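Local coordinates for protein L-glyceraldehyde 3-phosphate reductase (PDB 6HG6) that reduces aldehydes such as furfural, using NADPH, which it binds in the pocket of a TIM-barrel fold, at residues 59-64 / 191-196. Numbering follows the deposited sequence.
Sequences HFDLAN and INQNRY. With NDP (NADPH dihydro-nicotinamide-adenine-dinucleotide phosphate), chain B.
The carboxylate of Asp61 and the side-chain amide of Gln193 converge from opposite directions with their planes 59° apart, which is no stack. Their nearest atoms are two oxygens: OD1 of Asp61 lies 3.0 Å from OE1 of Gln193, but both are acceptors as modelled, and no hydrogen bond joins them. The other end of the amide faces the cofactor: NE2 of Gln193 lies 3.0 Å from O7N of the nicotinamide, a close approach that is not counted as a hydrogen bond. Its still closer approach to C2N makes the fine placing of this amide doubtful.

Asp61 is held by partners outside the pair. OD2 of Asp61 accepts a hydrogen bond from the ribose hydroxyl O2D of NADPH at 2.6 Å and forms a salt bridge with Lys97, while OD1 is hydrogen-bonded to Ser95. Each carboxylate oxygen is thereby engaged, which should restrict rotation of the group. Tyr136 touches both side chains, and Ile220 and Phe222 pack against Gln193.

Reach explains how two distant strands share one ligand. With CG anti to the backbone N in both residues (chi1 -177° in Asp61, 179° in Gln193) and the glutamine chain extended beyond CG, the two side chains together bridge the 10.2 Å between CA of Asp61 and CA of Gln193.

Asp61 ends strand 59-61 and Gln193 lies in strand 189-195, the second and sixth strands of the closed parallel barrel. Such convergence of side chains across the barrel on nicotinamide and its ribose, with an Asp-Lys pair alongside, is characteristic of the aldo-keto reductase cofactor site in a TIM barrel.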
loop_
_atom_site.group_PDB
_atom_site.type_symbol
_atom_site.label_atom_id
_atom_site.label_comp_id
_atom_site.label_asym_id
_atom_site.label_seq_id
_atom_site.Cartn_x
_atom_site.Cartn_y
_atom_site.Cartn_z
ATOM N N HIS A 59 7.481 3.272 -5.488
ATOM C CA HIS A 59 6.237 3.760 -4.863
ATOM C C HIS A 59 6.393 3.758 -3.352
ATOM O O HIS A 59 6.683 2.694 -2.784
ATOM C CB HIS A 59 5.045 2.978 -5.364
ATOM C CG HIS A 59 3.789 3.346 -4.676
ATOM N ND1 HIS A 59 3.522 4.681 -4.306
ATOM C CD2 HIS A 59 2.700 2.623 -4.338
ATOM C CE1 HIS A 59 2.326 4.709 -3.723
ATOM N NE2 HIS A 59 1.787 3.482 -3.765
ATOM N N PHE A 60 6.268 4.948 -2.773
ATOM C CA PHE A 60 6.272 5.220 -1.327
ATOM C C PHE A 60 4.859 5.631 -0.938
ATOM O O PHE A 60 4.327 6.618 -1.484
ATOM C CB PHE A 60 7.329 6.266 -0.960
ATOM C CG PHE A 60 8.719 5.738 -1.166
ATOM C CD1 PHE A 60 9.315 5.845 -2.406
ATOM C CD2 PHE A 60 9.399 5.067 -0.165
ATOM C CE1 PHE A 60 10.578 5.321 -2.628
ATOM C CE2 PHE A 60 10.663 4.534 -0.384
ATOM C CZ PHE A 60 11.262 4.680 -1.612
ATOM N N ASP A 61 4.284 4.882 -0.006
ATOM C CA ASP A 61 2.879 5.084 0.425
ATOM C C ASP A 61 2.870 5.710 1.811
ATOM O O ASP A 61 3.464 5.169 2.753
ATOM C CB ASP A 61 2.119 3.753 0.415
ATOM C CG ASP A 61 0.661 3.891 0.779
ATOM O OD1 ASP A 61 -0.124 4.454 -0.048
ATOM O OD2 ASP A 61 0.351 3.571 1.964
ATOM N N LEU A 62 2.210 6.847 1.909
ATOM C CA LEU A 62 1.993 7.563 3.171
ATOM C C LEU A 62 0.513 7.817 3.361
ATOM O O LEU A 62 -0.325 7.473 2.496
ATOM C CB LEU A 62 2.779 8.869 3.126
ATOM C CG LEU A 62 4.279 8.669 3.103
ATOM C CD1 LEU A 62 4.770 8.722 1.651
ATOM C CD2 LEU A 62 4.942 9.710 3.951
ATOM N N ALA A 63 0.206 8.374 4.514
ATOM C CA ALA A 63 -1.119 8.865 4.890
ATOM C C ALA A 63 -0.837 10.016 5.846
ATOM O O ALA A 63 0.240 10.061 6.501
ATOM C CB ALA A 63 -1.992 7.840 5.581
ATOM N N ASN A 64 -1.814 10.886 5.945
ATOM C CA ASN A 64 -1.688 12.042 6.848
ATOM C C ASN A 64 -1.271 11.577 8.247
ATOM O O ASN A 64 -0.366 12.205 8.842
ATOM C CB ASN A 64 -2.946 12.915 6.849
ATOM C CG ASN A 64 -4.255 12.244 7.204
ATOM O OD1 ASN A 64 -4.307 11.045 7.539
ATOM N ND2 ASN A 64 -5.312 13.051 7.151
ATOM N N ILE A 191 -6.811 3.330 -8.607
ATOM C CA ILE A 191 -6.240 2.407 -7.589
ATOM C C ILE A 191 -7.123 2.293 -6.349
ATOM O O ILE A 191 -7.587 3.307 -5.811
ATOM C CB ILE A 191 -4.796 2.829 -7.232
ATOM C CG1 ILE A 191 -4.021 1.771 -6.427
ATOM C CG2 ILE A 191 -4.788 4.162 -6.502
ATOM C CD1 ILE A 191 -3.805 0.496 -7.154
ATOM N N ASN A 192 -7.280 1.057 -5.892
ATOM C CA ASN A 192 -7.881 0.717 -4.581
ATOM C C ASN A 192 -6.760 0.203 -3.680
ATOM O O ASN A 192 -5.962 -0.629 -4.148
ATOM C CB ASN A 192 -8.885 -0.403 -4.720
ATOM C CG ASN A 192 -10.099 0.026 -5.479
ATOM O OD1 ASN A 192 -10.993 0.564 -4.848
ATOM N ND2 ASN A 192 -10.128 -0.261 -6.787
ATOM N N GLN A 193 -6.729 0.628 -2.430
ATOM C CA GLN A 193 -5.783 0.117 -1.425
ATOM C C GLN A 193 -6.591 -0.610 -0.361
ATOM O O GLN A 193 -7.406 0.014 0.311
ATOM C CB GLN A 193 -4.898 1.200 -0.835
ATOM C CG GLN A 193 -3.945 0.655 0.204
ATOM C CD GLN A 193 -2.895 1.669 0.573
ATOM O OE1 GLN A 193 -2.351 2.383 -0.280
ATOM N NE2 GLN A 193 -2.633 1.729 1.852
ATOM N N ASN A 194 -6.360 -1.905 -0.216
ATOM C CA ASN A 194 -7.154 -2.771 0.678
ATOM C C ASN A 194 -6.270 -3.793 1.394
ATOM O O ASN A 194 -5.257 -4.235 0.847
ATOM C CB ASN A 194 -8.302 -3.470 -0.051
ATOM C CG ASN A 194 -9.366 -2.547 -0.595
ATOM O OD1 ASN A 194 -9.106 -1.845 -1.566
ATOM N ND2 ASN A 194 -10.539 -2.526 0.043
ATOM N N ARG A 195 -6.676 -4.155 2.595
ATOM C CA ARG A 195 -5.987 -5.193 3.393
ATOM C C ARG A 195 -6.253 -6.526 2.710
ATOM O O ARG A 195 -7.411 -6.790 2.393
ATOM C CB ARG A 195 -6.514 -5.233 4.834
ATOM C CG ARG A 195 -5.651 -6.057 5.783
ATOM C CD ARG A 195 -6.034 -5.963 7.274
ATOM N NE ARG A 195 -6.104 -4.584 7.746
ATOM C CZ ARG A 195 -7.212 -3.825 7.787
ATOM N NH1 ARG A 195 -8.389 -4.306 7.397
ATOM N NH2 ARG A 195 -7.129 -2.568 8.198
ATOM N N TYR A 196 -5.206 -7.316 2.498
ATOM C CA TYR A 196 -5.321 -8.649 1.856
ATOM C C TYR A 196 -4.154 -9.521 2.264
ATOM O O TYR A 196 -3.020 -9.054 2.156
ATOM C CB TYR A 196 -5.354 -8.477 0.338
ATOM C CG TYR A 196 -5.731 -9.691 -0.467
ATOM C CD1 TYR A 196 -6.727 -10.567 -0.065
ATOM C CD2 TYR A 196 -5.111 -9.956 -1.680
ATOM C CE1 TYR A 196 -7.061 -11.688 -0.825
ATOM C CE2 TYR A 196 -5.473 -11.033 -2.470
ATOM C CZ TYR A 196 -6.449 -11.913 -2.051
ATOM O OH TYR A 196 -6.769 -12.989 -2.838
HETATM P PA NDP B . 3.442 -6.045 6.254
HETATM O O1A NDP B . 2.250 -6.918 6.463
HETATM O O2A NDP B . 4.376 -6.155 5.092
HETATM O O5B NDP B . 4.302 -5.972 7.612
HETATM C C5B NDP B . 5.526 -5.190 7.639
HETATM C C4B NDP B . 6.345 -5.586 8.839
HETATM O O4B NDP B . 6.576 -7.017 8.774
HETATM C C3B NDP B . 7.742 -4.960 8.961
HETATM O O3B NDP B . 7.748 -3.712 9.648
HETATM C C2B NDP B . 8.477 -6.035 9.750
HETATM O O2B NDP B . 8.093 -5.890 11.114
HETATM C C1B NDP B . 7.891 -7.318 9.173
HETATM N N9A NDP B . 8.577 -7.859 8.006
HETATM C C8A NDP B . 8.662 -7.303 6.753
HETATM N N7A NDP B . 9.299 -8.055 5.890
HETATM C C5A NDP B . 9.656 -9.182 6.616
HETATM C C6A NDP B . 10.352 -10.356 6.265
HETATM N N6A NDP B . 10.829 -10.592 5.046
HETATM N N1A NDP B . 10.531 -11.294 7.231
HETATM C C2A NDP B . 10.046 -11.048 8.457
HETATM N N3A NDP B . 9.371 -9.988 8.897
HETATM C C4A NDP B . 9.205 -9.080 7.920
HETATM O O3 NDP B . 2.904 -4.524 6.126
HETATM P PN NDP B . 2.287 -3.445 7.133
HETATM O O1N NDP B . 3.432 -2.761 7.801
HETATM O O2N NDP B . 1.185 -4.030 7.957
HETATM O O5D NDP B . 1.620 -2.430 6.072
HETATM C C5D NDP B . 2.414 -2.045 4.919
HETATM C C4D NDP B . 1.936 -0.703 4.415
HETATM O O4D NDP B . 0.556 -0.809 4.019
HETATM C C3D NDP B . 1.917 0.440 5.427
HETATM O O3D NDP B . 3.224 0.960 5.620
HETATM C C2D NDP B . 0.953 1.402 4.722
HETATM O O2D NDP B . 1.622 2.102 3.706
HETATM C C1D NDP B . -0.085 0.452 4.133
HETATM N N1N NDP B . -1.282 0.312 5.000
HETATM C C2N NDP B . -2.483 0.842 4.594
HETATM C C3N NDP B . -3.545 0.994 5.442
HETATM C C7N NDP B . -4.824 1.590 4.916
HETATM O O7N NDP B . -4.885 2.047 3.758
HETATM N N7N NDP B . -5.859 1.627 5.754
HETATM C C4N NDP B . -3.362 0.544 6.866
HETATM C C5N NDP B . -2.110 -0.193 7.139
HETATM C C6N NDP B . -1.189 -0.345 6.213
HETATM P P2B NDP B . 9.183 -6.296 12.237
HETATM O O1X NDP B . 10.614 -6.136 11.763
HETATM O O2X NDP B . 8.868 -5.373 13.404
HETATM O O3X NDP B . 8.822 -7.747 12.519
#